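Cfl (Pectobacterium brasiliense, PDB 7A9J) is a coronafacic acid ligase of the ATP-dependent AMP-binding enzyme family, probably activating carboxylic acids as adenylates before joining them to an acceptor. Local coordinates at residues R59-L64 and C92-A97; D426-E431 and V435-I440; K42-N47 and K272-A277. The protein carries 1 engineered substitution. All blocks are in the same frame, centred on the assembly; numbering follows the deposited sequence.

Along the chain, the segments 42-47 and 272-277 of contact 3 bracket both halves of contact 1, and all four lie in the AMP-binding region. Contact 2, whose segments are only a few residues apart, follows after contact 3 has closed. Contact 1 packs helix 50-66 on helix 83-95 beside a five-stranded parallel sheet, whereas contact 3 joins a hairpin turn to helix 267-274; their centres are about 28 Å apart. Contact 2, a small hairpin leading into helix 437-445, lies about 53 Å from contact 1 and about 45 Å from contact 3, centre to centre. Contacts 1 and 3 are thus packing within the AMP-binding region, while contact 2 lies across the chain's middle, where the C-terminal domain probably begins.

Contact 1 (R59-L64 and C92-A97); sequences RIATGL and CLKIGA
Ile95 meets helix 50-66 with both of its branches. Its CG2 methyl rests on the CB of Ala61 (3.7 Å), while the longer branch reaches past it to Leu64, where Ile95 CD1 lies 3.8 Å from Leu64 CD1 and equally near Leu64 CB. The axes of these two side chains cross at a slant. A chi1 of 69° sets CG1 of Ile95 between its own backbone N and carbonyl carbon, leaving CG2 beside the N and directed at Ala61. Lys94 adds the aliphatic part of its chain: its CD passes alongside Ala61 CB at 3.8 Å, and the bend at chi4 (58°) turns the ammonium aside, where NZ bonds to Tyr171 OH. Ala61 CB thus faces both an isoleucine methyl and a lysine methylene of the same helix, and Ala61 CA lies 6.6 Å from Ile95 CA, the nearest backbone approach of the two segments, consistent with the small side chain at this point. No hydrogen bond crosses this buried contact. Ile60 continues the packing along helix 83-95 on Ala87, Thr88 and Ala91, and Ile166 of helix 163-166 touches Leu64. After Gly96, with positive phi, the chain enters strand 98-101, an outer strand of the five-stranded parallel sheet.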
ATOM      1  N   ARG A  59      16.970  -1.511 -24.653  1.00 34.12           N
ATOM      2  CA  ARG A  59      17.022  -0.292 -25.465  1.00 41.62           C
ATOM      3  C   ARG A  59      17.023   0.966 -24.575  1.00 35.68           C
ATOM      4  O   ARG A  59      17.793   1.922 -24.845  1.00 35.38           O
ATOM      5  CB  ARG A  59      15.858  -0.246 -26.457  1.00 33.47           C
ATOM      6  CG  ARG A  59      16.017  -1.190 -27.656  1.00 44.61           C
ATOM      7  CD  ARG A  59      15.033  -0.831 -28.767  1.00 43.30           C
ATOM      8  NE  ARG A  59      15.447  -1.532 -29.989  1.00 55.00           N
ATOM      9  CZ  ARG A  59      15.705  -0.976 -31.160  1.00 63.14           C
ATOM     10  NH1 ARG A  59      16.065  -1.761 -32.166  1.00 52.94           N
ATOM     11  NH2 ARG A  59      15.583   0.335 -31.350  1.00 53.63           N
ATOM     12  N   ILE A  60      16.214   0.954 -23.510  1.00 34.35           N
ATOM     13  CA  ILE A  60      16.171   2.116 -22.620  1.00 32.90           C
ATOM     14  C   ILE A  60      17.530   2.295 -21.954  1.00 33.67           C
ATOM     15  O   ILE A  60      18.099   3.395 -21.954  1.00 33.35           O
ATOM     16  CB  ILE A  60      15.047   2.007 -21.569  1.00 33.28           C
ATOM     17  CG1 ILE A  60      13.646   1.977 -22.211  1.00 30.90           C
ATOM     18  CG2 ILE A  60      15.141   3.236 -20.613  1.00 29.76           C
ATOM     19  CD1 ILE A  60      12.562   1.312 -21.252  1.00 28.97           C
ATOM     20  N   ALA A  61      18.106   1.199 -21.454  1.00 32.64           N
ATOM     21  CA  ALA A  61      19.451   1.260 -20.883  1.00 37.81           C
ATOM     22  C   ALA A  61      20.461   1.850 -21.855  1.00 42.31           C
ATOM     23  O   ALA A  61      21.300   2.679 -21.464  1.00 39.25           O
ATOM     24  CB  ALA A  61      19.914  -0.122 -20.432  1.00 38.86           C
ATOM     25  N   THR A  62      20.409   1.446 -23.136  1.00 38.35           N
ATOM     26  CA  THR A  62      21.356   2.012 -24.075  1.00 41.77           C
ATOM     27  C   THR A  62      21.096   3.497 -24.294  1.00 41.56           C
ATOM     28  O   THR A  62      22.048   4.282 -24.387  1.00 38.34           O
ATOM     29  CB  THR A  62      21.304   1.228 -25.390  1.00 39.24           C
ATOM     30  OG1 THR A  62      21.777  -0.108 -25.132  1.00 45.19           O
ATOM     31  CG2 THR A  62      22.200   1.871 -26.452  1.00 47.31           C
ATOM     32  N   GLY A  63      19.821   3.897 -24.368  1.00 37.30           N
ATOM     33  CA  GLY A  63      19.509   5.305 -24.559  1.00 45.80           C
ATOM     34  C   GLY A  63      19.977   6.172 -23.399  1.00 37.85           C
ATOM     35  O   GLY A  63      20.563   7.254 -23.612  1.00 42.49           O
ATOM     36  N   LEU A  64      19.777   5.688 -22.176  1.00 38.49           N
ATOM     37  CA  LEU A  64      20.248   6.383 -20.980  1.00 37.62           C
ATOM     38  C   LEU A  64      21.753   6.552 -21.036  1.00 40.38           C
ATOM     39  O   LEU A  64      22.281   7.655 -20.861  1.00 39.85           O
ATOM     40  CB  LEU A  64      19.861   5.596 -19.719  1.00 36.20           C
ATOM     41  CG  LEU A  64      18.389   5.543 -19.366  1.00 36.83           C
ATOM     42  CD1 LEU A  64      18.191   4.544 -18.215  1.00 34.84           C
ATOM     43  CD2 LEU A  64      18.037   6.974 -18.926  1.00 36.81           C
ATOM     44  N   CYS A  92      16.946   1.340 -15.156  1.00 29.82           N
ATOM     45  CA  CYS A  92      17.716   2.037 -14.139  1.00 33.53           C
ATOM     46  C   CYS A  92      18.511   1.045 -13.312  1.00 30.96           C
ATOM     47  O   CYS A  92      19.717   1.220 -13.080  1.00 32.27           O
ATOM     48  CB  CYS A  92      16.758   2.818 -13.231  1.00 31.33           C
ATOM     49  SG  CYS A  92      16.076   4.242 -14.093  1.00 34.71           S
ATOM     50  N   LEU A  93      17.839  -0.038 -12.915  1.00 27.64           N
ATOM     51  CA  LEU A  93      18.504  -1.096 -12.153  1.00 34.65           C
ATOM     52  C   LEU A  93      19.652  -1.718 -12.930  1.00 34.95           C
ATOM     53  O   LEU A  93      20.718  -1.996 -12.360  1.00 30.80           O
ATOM     54  CB  LEU A  93      17.479  -2.179 -11.792  1.00 26.53           C
ATOM     55  CG  LEU A  93      16.520  -1.730 -10.650  1.00 26.78           C
ATOM     56  CD1 LEU A  93      15.333  -2.704 -10.569  1.00 30.41           C
ATOM     57  CD2 LEU A  93      17.206  -1.625  -9.313  1.00 31.84           C
ATOM     58  N   LYS A  94      19.431  -1.991 -14.228  1.00 30.87           N
ATOM     59  CA  LYS A  94      20.444  -2.612 -15.055  1.00 31.85           C
ATOM     60  C   LYS A  94      21.728  -1.791 -15.064  1.00 34.65           C
ATOM     61  O   LYS A  94      22.829  -2.346 -14.998  1.00 33.31           O
ATOM     62  CB  LYS A  94      19.896  -2.754 -16.492  1.00 28.47           C
ATOM     63  CG  LYS A  94      20.872  -3.329 -17.501  1.00 35.44           C
ATOM     64  CD  LYS A  94      20.159  -3.567 -18.868  1.00 33.06           C
ATOM     65  CE  LYS A  94      21.172  -3.745 -20.054  1.00 34.69           C
ATOM     66  NZ  LYS A  94      22.137  -4.869 -19.844  1.00 42.56           N
ATOM     67  N   ILE A  95      21.608  -0.462 -15.162  1.00 33.72           N
ATOM     68  CA  ILE A  95      22.785   0.358 -15.291  1.00 34.20           C
ATOM     69  C   ILE A  95      23.202   0.993 -13.995  1.00 37.74           C
ATOM     70  O   ILE A  95      24.271   1.659 -13.975  1.00 35.65           O
ATOM     71  CB  ILE A  95      22.622   1.444 -16.375  1.00 34.33           C
ATOM     72  CG1 ILE A  95      21.606   2.520 -15.963  1.00 32.17           C
ATOM     73  CG2 ILE A  95      22.311   0.772 -17.694  1.00 34.41           C
ATOM     74  CD1 ILE A  95      21.664   3.682 -16.968  1.00 35.85           C
ATOM     75  N   GLY A  96      22.440   0.775 -12.903  1.00 36.08           N
ATOM     76  CA  GLY A  96      22.778   1.371 -11.630  1.00 39.30           C
ATOM     77  C   GLY A  96      22.380   2.815 -11.511  1.00 38.01           C
ATOM     78  O   GLY A  96      22.949   3.534 -10.686  1.00 35.49           O
ATOM     79  N   ALA A  97      21.473   3.283 -12.358  1.00 33.84           N
ATOM     80  CA  ALA A  97      20.903   4.599 -12.140  1.00 33.64           C
ATOM     81  C   ALA A  97      19.861   4.514 -11.035  1.00 35.63           C
ATOM     82  O   ALA A  97      19.085   3.556 -10.953  1.00 33.58           O
ATOM     83  CB  ALA A  97      20.282   5.166 -13.427  1.00 33.24           C
TER

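Contact 2 (D426-E431 and V435-I440); sequences DQIKIE and VYPIEI
The aliphatic part of Gln427 runs beside the ring of Tyr436, the two side chains pointing the same way, and Gln427 CG meets Tyr436 CE1 obliquely at 4.0 Å. With CG anti to the backbone N (chi1 179°) and the rest of the chain extended, the amide is carried along the ring, its plane turned 59° from it. At the edge of the tyrosine, in plane, lies Glu439 OE1 from the first turn of the following helix; the hydroxyl is bonded to Asn375 ND2. The pyrrolidine of Pro437 sets its CG and CD against Asp426 O, CD at 3.3 Å, and its CG also meets Ile428 CD1 at 3.9 Å.

Between these groups the backbones form an antiparallel hydrogen-bonded pair, Ile428 with Val435. Ile428 N gives a nearly straight bond to Val435 O (2.8 Å, 171°), lying in the carbonyl plane. The return bond from Val435 N to Ile428 O is modelled at 2.5 Å, so short that its exact length is doubtful. Ile428 and Val435 project from the same face, CB to CB 4.1 Å, and Ile430 CG1 packs on Val435 CG2 at 3.8 Å.

The sequence resembles the A8 motif of adenylate-forming enzymes, consistent with the start of their mobile C-terminal domain. Tyr436 is the N-cap residue of helix 437-445; Ile428, Ile430 and Val435 bear on Ile467 of strand 464-473, Pro437 on Val455 of strand 450-460, and Tyr436 on Leu421 of strand 418-423.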
ATOM      1  N   ASP A 426      -5.188   5.812  20.601  1.00 36.38           N
ATOM      2  CA  ASP A 426      -6.631   5.674  20.780  1.00 39.83           C
ATOM      3  C   ASP A 426      -6.997   4.921  22.038  1.00 34.40           C
ATOM      4  O   ASP A 426      -8.190   4.685  22.279  1.00 35.68           O
ATOM      5  CB  ASP A 426      -7.243   4.943  19.587  1.00 38.90           C
ATOM      6  CG  ASP A 426      -7.203   5.767  18.326  1.00 53.96           C
ATOM      7  OD1 ASP A 426      -7.193   7.012  18.446  1.00 52.22           O
ATOM      8  OD2 ASP A 426      -7.184   5.169  17.230  1.00 47.00           O
ATOM      9  N   GLN A 427      -5.999   4.454  22.779  1.00 34.11           N
ATOM     10  CA  GLN A 427      -6.230   3.627  23.933  1.00 32.82           C
ATOM     11  C   GLN A 427      -6.990   4.458  24.974  1.00 39.43           C
ATOM     12  O   GLN A 427      -6.723   5.654  25.146  1.00 35.40           O
ATOM     13  CB  GLN A 427      -4.874   3.203  24.507  1.00 45.30           C
ATOM     14  CG  GLN A 427      -4.796   2.372  25.700  1.00 61.78           C
ATOM     15  CD  GLN A 427      -3.386   2.418  26.286  1.00 55.24           C
ATOM     16  OE1 GLN A 427      -3.208   2.383  27.505  1.00 81.97           O
ATOM     17  NE2 GLN A 427      -2.394   2.532  25.429  1.00 54.84           N
ATOM     18  N   ILE A 428      -7.939   3.829  25.632  1.00 32.63           N
ATOM     19  CA  ILE A 428      -8.703   4.449  26.738  1.00 30.63           C
ATOM     20  C   ILE A 428      -8.274   3.816  28.062  1.00 37.45           C
ATOM     21  O   ILE A 428      -8.002   2.607  28.121  1.00 43.84           O
ATOM     22  CB  ILE A 428     -10.210   4.234  26.476  1.00 33.83           C
ATOM     23  CG1 ILE A 428     -10.640   4.958  25.201  1.00 35.92           C
ATOM     24  CG2 ILE A 428     -11.075   4.616  27.720  1.00 34.96           C
ATOM     25  CD1 ILE A 428     -12.037   4.585  24.736  1.00 35.11           C
ATOM     26  N   LYS A 429      -8.227   4.620  29.153  1.00 40.84           N
ATOM     27  CA  LYS A 429      -7.920   4.080  30.476  1.00 45.26           C
ATOM     28  C   LYS A 429      -9.193   4.084  31.326  1.00 39.39           C
ATOM     29  O   LYS A 429      -9.860   5.121  31.441  1.00 39.45           O
ATOM     30  CB  LYS A 429      -6.832   4.888  31.184  1.00 52.34           C
ATOM     31  CG  LYS A 429      -5.460   4.631  30.635  1.00 55.73           C
ATOM     32  CD  LYS A 429      -4.831   3.388  31.262  1.00 68.31           C
ATOM     33  CE  LYS A 429      -3.395   3.208  30.775  1.00 80.24           C
ATOM     34  NZ  LYS A 429      -2.485   4.300  31.246  1.00 79.77           N
ATOM     35  N   ILE A 430      -9.542   2.922  31.856  1.00 40.64           N
ATOM     36  CA  ILE A 430     -10.678   2.780  32.757  1.00 42.95           C
ATOM     37  C   ILE A 430     -10.164   2.152  34.035  1.00 45.84           C
ATOM     38  O   ILE A 430      -9.610   1.040  34.026  1.00 44.39           O
ATOM     39  CB  ILE A 430     -11.827   1.974  32.127  1.00 49.21           C
ATOM     40  CG1 ILE A 430     -12.374   2.721  30.867  1.00 45.61           C
ATOM     41  CG2 ILE A 430     -12.923   1.608  33.175  1.00 54.82           C
ATOM     42  CD1 ILE A 430     -13.039   4.160  31.158  1.00 43.87           C
ATOM     43  N   GLU A 431     -10.342   2.861  35.155  1.00 43.75           N
ATOM     44  CA  GLU A 431      -9.869   2.360  36.422  1.00 51.64           C
ATOM     45  C   GLU A 431      -8.422   1.897  36.342  1.00 50.79           C
ATOM     46  O   GLU A 431      -8.065   0.884  36.930  1.00 48.16           O
ATOM     47  CB  GLU A 431     -10.761   1.213  36.948  1.00 54.55           C
ATOM     48  CG  GLU A 431     -12.250   1.571  37.155  1.00 50.34           C
ATOM     49  CD  GLU A 431     -12.452   2.549  38.356  1.00 54.06           C
ATOM     50  OE1 GLU A 431     -13.531   3.164  38.488  1.00 56.17           O
ATOM     51  OE2 GLU A 431     -11.516   2.685  39.153  1.00 60.57           O
ATOM     52  N   VAL A 435      -8.220   0.152  27.671  1.00 36.20           N
ATOM     53  CA  VAL A 435      -9.366  -0.308  26.890  1.00 40.28           C
ATOM     54  C   VAL A 435      -9.145   0.081  25.427  1.00 33.83           C
ATOM     55  O   VAL A 435      -8.726   1.202  25.126  1.00 35.44           O
ATOM     56  CB  VAL A 435     -10.680   0.295  27.448  1.00 45.15           C
ATOM     57  CG1 VAL A 435     -11.846  -0.122  26.616  1.00 40.19           C
ATOM     58  CG2 VAL A 435     -10.905  -0.213  28.924  1.00 40.55           C
ATOM     59  N   TYR A 436      -9.451  -0.846  24.519  1.00 32.60           N
ATOM     60  CA  TYR A 436      -9.107  -0.630  23.118  1.00 33.17           C
ATOM     61  C   TYR A 436     -10.371  -0.495  22.304  1.00 33.83           C
ATOM     62  O   TYR A 436     -11.046  -1.514  22.068  1.00 33.34           O
ATOM     63  CB  TYR A 436      -8.280  -1.829  22.624  1.00 35.61           C
ATOM     64  CG  TYR A 436      -7.114  -2.123  23.525  1.00 33.14           C
ATOM     65  CD1 TYR A 436      -6.098  -1.200  23.677  1.00 31.45           C
ATOM     66  CD2 TYR A 436      -7.077  -3.296  24.285  1.00 34.70           C
ATOM     67  CE1 TYR A 436      -5.028  -1.452  24.567  1.00 33.95           C
ATOM     68  CE2 TYR A 436      -6.045  -3.564  25.143  1.00 34.61           C
ATOM     69  CZ  TYR A 436      -5.019  -2.628  25.280  1.00 36.86           C
ATOM     70  OH  TYR A 436      -3.994  -2.949  26.110  1.00 42.55           O
ATOM     71  N   PRO A 437     -10.659   0.687  21.755  1.00 31.59           N
ATOM     72  CA  PRO A 437     -11.869   0.865  20.938  1.00 35.38           C
ATOM     73  C   PRO A 437     -12.021  -0.155  19.823  1.00 33.61           C
ATOM     74  O   PRO A 437     -13.124  -0.655  19.616  1.00 35.94           O
ATOM     75  CB  PRO A 437     -11.702   2.294  20.397  1.00 35.80           C
ATOM     76  CG  PRO A 437     -10.874   2.946  21.436  1.00 35.72           C
ATOM     77  CD  PRO A 437      -9.903   1.937  21.883  1.00 34.00           C
ATOM     78  N   ILE A 438     -10.948  -0.464  19.078  1.00 32.95           N
ATOM     79  CA  ILE A 438     -11.100  -1.383  17.961  1.00 38.19           C
ATOM     80  C   ILE A 438     -11.636  -2.731  18.437  1.00 33.75           C
ATOM     81  O   ILE A 438     -12.438  -3.375  17.728  1.00 37.83           O
ATOM     82  CB  ILE A 438      -9.773  -1.498  17.185  1.00 34.60           C
ATOM     83  CG1 ILE A 438     -10.050  -2.164  15.845  1.00 45.12           C
ATOM     84  CG2 ILE A 438      -8.738  -2.368  17.884  1.00 43.27           C
ATOM     85  CD1 ILE A 438      -8.846  -2.216  14.970  1.00 68.06           C
ATOM     86  N   GLU A 439     -11.262  -3.157  19.651  1.00 33.84           N
ATOM     87  CA  GLU A 439     -11.769  -4.428  20.157  1.00 35.72           C
ATOM     88  C   GLU A 439     -13.266  -4.334  20.492  1.00 38.50           C
ATOM     89  O   GLU A 439     -14.040  -5.262  20.204  1.00 40.79           O
ATOM     90  CB  GLU A 439     -10.948  -4.837  21.397  1.00 43.15           C
ATOM     91  CG  GLU A 439     -11.400  -6.105  22.110  1.00 60.32           C
ATOM     92  CD  GLU A 439     -11.032  -6.132  23.615  1.00 71.76           C
ATOM     93  OE1 GLU A 439      -9.963  -5.614  24.013  1.00 61.00           O
ATOM     94  OE2 GLU A 439     -11.832  -6.668  24.418  1.00 84.05           O
ATOM     95  N   ILE A 440     -13.699  -3.209  21.079  1.00 39.60           N
ATOM     96  CA  ILE A 440     -15.114  -3.062  21.402  1.00 36.80           C
ATOM     97  C   ILE A 440     -15.945  -2.961  20.134  1.00 39.96           C
ATOM     98  O   ILE A 440     -17.030  -3.554  20.044  1.00 39.39           O
ATOM     99  CB  ILE A 440     -15.350  -1.832  22.291  1.00 36.70           C
ATOM    100  CG1 ILE A 440     -14.549  -1.942  23.581  1.00 42.18           C
ATOM    101  CG2 ILE A 440     -16.858  -1.697  22.595  1.00 38.69           C
ATOM    102  CD1 ILE A 440     -14.573  -0.667  24.389  1.00 41.66           C
TER

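Contact 3 (K42-N47 and K272-A277); sequences KSINHN and KETQPA
Ile44, in a hairpin turn, makes a loose apolar contact with Thr274 at the end of helix 267-274. Ile44 CG1 lies 4.1 Å from the Thr274 CG2 methyl, and the two side chains cross at about a right angle. The threonine shows its methyl here because chi1 (58°) puts OG1 between the backbone N and carbonyl carbon, from where the hydroxyl bonds to Thr270 O one turn back in the helix.

A second loose contact brings a methyl to a carboxylate. The other branch of Ile44, CG2, is equally distant from both carboxylate oxygens of Glu273, Glu273 OE1 and OE2 each 4.1 Å away. Glu273 extends fully from its CG, which stands anti to the backbone N (chi1 175°), so that its end reaches across Ile44, again nearly perpendicular to it. The glutamate is solvent-exposed, and no hydrogen bond or salt bridge links the segments.

Polar bonds instead hold the turn that presents Ile44. Ser43 N is bonded to His46 O (2.8 Å), while Ser43 OG takes a weak, strongly bent bond from His46 N (3.0 Å, 120°) and also lies in plane at the edge of the imidazole.

At the surface, the turn between strands 39-42 and 47-49 thus lies against the end of helix 267-274. Strand 39-42 runs parallel to strand 255-257, whose Leu257 meets both Lys42 and Thr274 and so bridges the two sides; beyond Gln275, with positive phi, the chain leads through Pro276 to strand 278-281, paired with strands 230-233 and 306-311.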
ATOM      1  N   LYS A  42       0.298  -6.939 -19.148  1.00 28.48           N
ATOM      2  CA  LYS A  42      -0.839  -6.729 -20.021  1.00 32.72           C
ATOM      3  C   LYS A  42      -1.667  -5.567 -19.509  1.00 34.33           C
ATOM      4  O   LYS A  42      -1.590  -5.169 -18.344  1.00 31.43           O
ATOM      5  CB  LYS A  42      -1.651  -8.006 -20.220  1.00 39.42           C
ATOM      6  CG  LYS A  42      -2.491  -8.440 -19.092  1.00 41.00           C
ATOM      7  CD  LYS A  42      -2.628  -9.979 -19.107  1.00 54.56           C
ATOM      8  CE  LYS A  42      -3.749 -10.444 -18.178  1.00 63.15           C
ATOM      9  NZ  LYS A  42      -4.074 -11.882 -18.407  1.00 66.10           N
ATOM     10  N   SER A  43      -2.400  -4.974 -20.434  1.00 32.61           N
ATOM     11  CA  SER A  43      -3.365  -3.941 -20.124  1.00 35.51           C
ATOM     12  C   SER A  43      -4.630  -4.404 -20.789  1.00 38.73           C
ATOM     13  O   SER A  43      -4.692  -5.535 -21.299  1.00 40.14           O
ATOM     14  CB  SER A  43      -2.931  -2.554 -20.607  1.00 35.53           C
ATOM     15  OG  SER A  43      -2.718  -2.578 -22.006  1.00 35.82           O
ATOM     16  N   ILE A  44      -5.658  -3.571 -20.795  1.00 31.95           N
ATOM     17  CA  ILE A  44      -6.861  -3.985 -21.481  1.00 37.23           C
ATOM     18  C   ILE A  44      -6.595  -4.144 -22.980  1.00 44.45           C
ATOM     19  O   ILE A  44      -7.148  -5.037 -23.615  1.00 46.92           O
ATOM     20  CB  ILE A  44      -8.002  -2.997 -21.221  1.00 41.75           C
ATOM     21  CG1 ILE A  44      -8.441  -3.145 -19.760  1.00 45.93           C
ATOM     22  CG2 ILE A  44      -9.145  -3.249 -22.172  1.00 47.20           C
ATOM     23  CD1 ILE A  44      -9.617  -2.321 -19.410  1.00 48.85           C
ATOM     24  N   ASN A  45      -5.759  -3.283 -23.561  1.00 40.36           N
ATOM     25  CA  ASN A  45      -5.569  -3.294 -25.018  1.00 46.10           C
ATOM     26  C   ASN A  45      -4.191  -3.719 -25.495  1.00 42.39           C
ATOM     27  O   ASN A  45      -3.954  -3.727 -26.718  1.00 44.75           O
ATOM     28  CB  ASN A  45      -5.873  -1.921 -25.589  1.00 49.22           C
ATOM     29  CG  ASN A  45      -7.265  -1.527 -25.313  1.00 57.68           C
ATOM     30  OD1 ASN A  45      -8.185  -2.323 -25.538  1.00 58.96           O
ATOM     31  ND2 ASN A  45      -7.446  -0.342 -24.736  1.00 64.68           N
ATOM     32  N   HIS A  46      -3.285  -4.066 -24.603  1.00 40.79           N
ATOM     33  CA  HIS A  46      -1.913  -4.329 -24.985  1.00 41.43           C
ATOM     34  C   HIS A  46      -1.345  -5.467 -24.158  1.00 40.86           C
ATOM     35  O   HIS A  46      -1.821  -5.806 -23.062  1.00 35.96           O
ATOM     36  CB  HIS A  46      -1.028  -3.087 -24.806  1.00 37.84           C
ATOM     37  CG  HIS A  46      -1.442  -1.942 -25.681  1.00 47.27           C
ATOM     38  ND1 HIS A  46      -1.145  -1.897 -27.029  1.00 53.28           N
ATOM     39  CD2 HIS A  46      -2.156  -0.819 -25.411  1.00 47.91           C
ATOM     40  CE1 HIS A  46      -1.653  -0.793 -27.551  1.00 52.67           C
ATOM     41  NE2 HIS A  46      -2.255  -0.114 -26.589  1.00 58.76           N
ATOM     42  N   ASN A  47      -0.269  -6.027 -24.680  1.00 31.74           N
ATOM     43  CA  ASN A  47       0.492  -6.964 -23.891  1.00 34.25           C
ATOM     44  C   ASN A  47       1.928  -6.973 -24.384  1.00 35.65           C
ATOM     45  O   ASN A  47       2.240  -6.579 -25.527  1.00 35.80           O
ATOM     46  CB  ASN A  47      -0.106  -8.357 -23.966  1.00 35.96           C
ATOM     47  CG  ASN A  47       0.056  -8.960 -25.365  1.00 51.44           C
ATOM     48  OD1 ASN A  47       1.034  -9.655 -25.628  1.00 46.53           O
ATOM     49  ND2 ASN A  47      -0.850  -8.622 -26.275  1.00 50.51           N
ATOM     50  N   LYS A 272     -14.454  -7.903 -14.433  1.00 44.38           N
ATOM     51  CA  LYS A 272     -15.147  -8.932 -15.213  1.00 45.92           C
ATOM     52  C   LYS A 272     -14.412  -9.206 -16.513  1.00 45.29           C
ATOM     53  O   LYS A 272     -14.354 -10.349 -16.977  1.00 53.45           O
ATOM     54  CB  LYS A 272     -16.593  -8.524 -15.497  1.00 52.97           C
ATOM     55  CG  LYS A 272     -17.485  -8.526 -14.255  1.00 52.27           C
ATOM     56  CD  LYS A 272     -18.912  -8.099 -14.628  1.00 63.94           C
ATOM     57  CE  LYS A 272     -19.871  -8.225 -13.446  1.00 80.43           C
ATOM     58  NZ  LYS A 272     -21.197  -7.618 -13.734  1.00 88.87           N
ATOM     59  N   GLU A 273     -13.827  -8.177 -17.111  1.00 44.01           N
ATOM     60  CA  GLU A 273     -13.182  -8.417 -18.398  1.00 50.75           C
ATOM     61  C   GLU A 273     -11.808  -9.037 -18.217  1.00 48.78           C
ATOM     62  O   GLU A 273     -11.410  -9.916 -18.984  1.00 51.81           O
ATOM     63  CB  GLU A 273     -13.044  -7.125 -19.189  1.00 47.39           C
ATOM     64  CG  GLU A 273     -12.281  -7.312 -20.479  1.00 69.99           C
ATOM     65  CD  GLU A 273     -12.289  -6.064 -21.337  1.00 98.98           C
ATOM     66  OE1 GLU A 273     -11.974  -6.169 -22.543  1.00104.51           O
ATOM     67  OE2 GLU A 273     -12.615  -4.979 -20.800  1.00104.03           O
ATOM     68  N   THR A 274     -11.052  -8.581 -17.215  1.00 41.70           N
ATOM     69  CA  THR A 274      -9.658  -8.966 -17.157  1.00 42.13           C
ATOM     70  C   THR A 274      -9.393 -10.150 -16.245  1.00 40.02           C
ATOM     71  O   THR A 274      -8.389 -10.835 -16.443  1.00 41.00           O
ATOM     72  CB  THR A 274      -8.798  -7.799 -16.686  1.00 36.68           C
ATOM     73  OG1 THR A 274      -9.269  -7.376 -15.395  1.00 37.50           O
ATOM     74  CG2 THR A 274      -8.830  -6.646 -17.675  1.00 41.71           C
ATOM     75  N   GLN A 275     -10.278 -10.415 -15.289  1.00 37.10           N
ATOM     76  CA  GLN A 275     -10.205 -11.584 -14.419  1.00 38.87           C
ATOM     77  C   GLN A 275      -8.824 -11.902 -13.846  1.00 41.23           C
ATOM     78  O   GLN A 275      -8.310 -13.006 -14.036  1.00 38.41           O
ATOM     79  CB  GLN A 275     -10.747 -12.794 -15.171  1.00 43.01           C
ATOM     80  CG  GLN A 275     -12.186 -12.635 -15.502  1.00 47.63           C
ATOM     81  CD  GLN A 275     -12.764 -13.910 -16.058  1.00 68.28           C
ATOM     82  OE1 GLN A 275     -12.422 -14.312 -17.162  1.00 65.02           O
ATOM     83  NE2 GLN A 275     -13.624 -14.568 -15.281  1.00 70.02           N
ATOM     84  N   PRO A 276      -8.210 -10.965 -13.128  1.00 34.66           N
ATOM     85  CA  PRO A 276      -6.917 -11.254 -12.520  1.00 31.68           C
ATOM     86  C   PRO A 276      -7.057 -12.338 -11.445  1.00 31.98           C
ATOM     87  O   PRO A 276      -8.133 -12.569 -10.879  1.00 35.17           O
ATOM     88  CB  PRO A 276      -6.504  -9.912 -11.908  1.00 31.46           C
ATOM     89  CG  PRO A 276      -7.820  -9.223 -11.628  1.00 32.30           C
ATOM     90  CD  PRO A 276      -8.719  -9.627 -12.746  1.00 31.67           C
ATOM     91  N   ALA A 277      -5.956 -13.030 -11.187  1.00 31.78           N
ATOM     92  CA  ALA A 277      -5.929 -14.086 -10.178  1.00 29.09           C
ATOM     93  C   ALA A 277      -5.659 -13.535  -8.791  1.00 28.73           C
ATOM     94  O   ALA A 277      -5.939 -14.229  -7.799  1.00 31.80           O
ATOM     95  CB  ALA A 277      -4.836 -15.117 -10.490  1.00 32.52           C
TER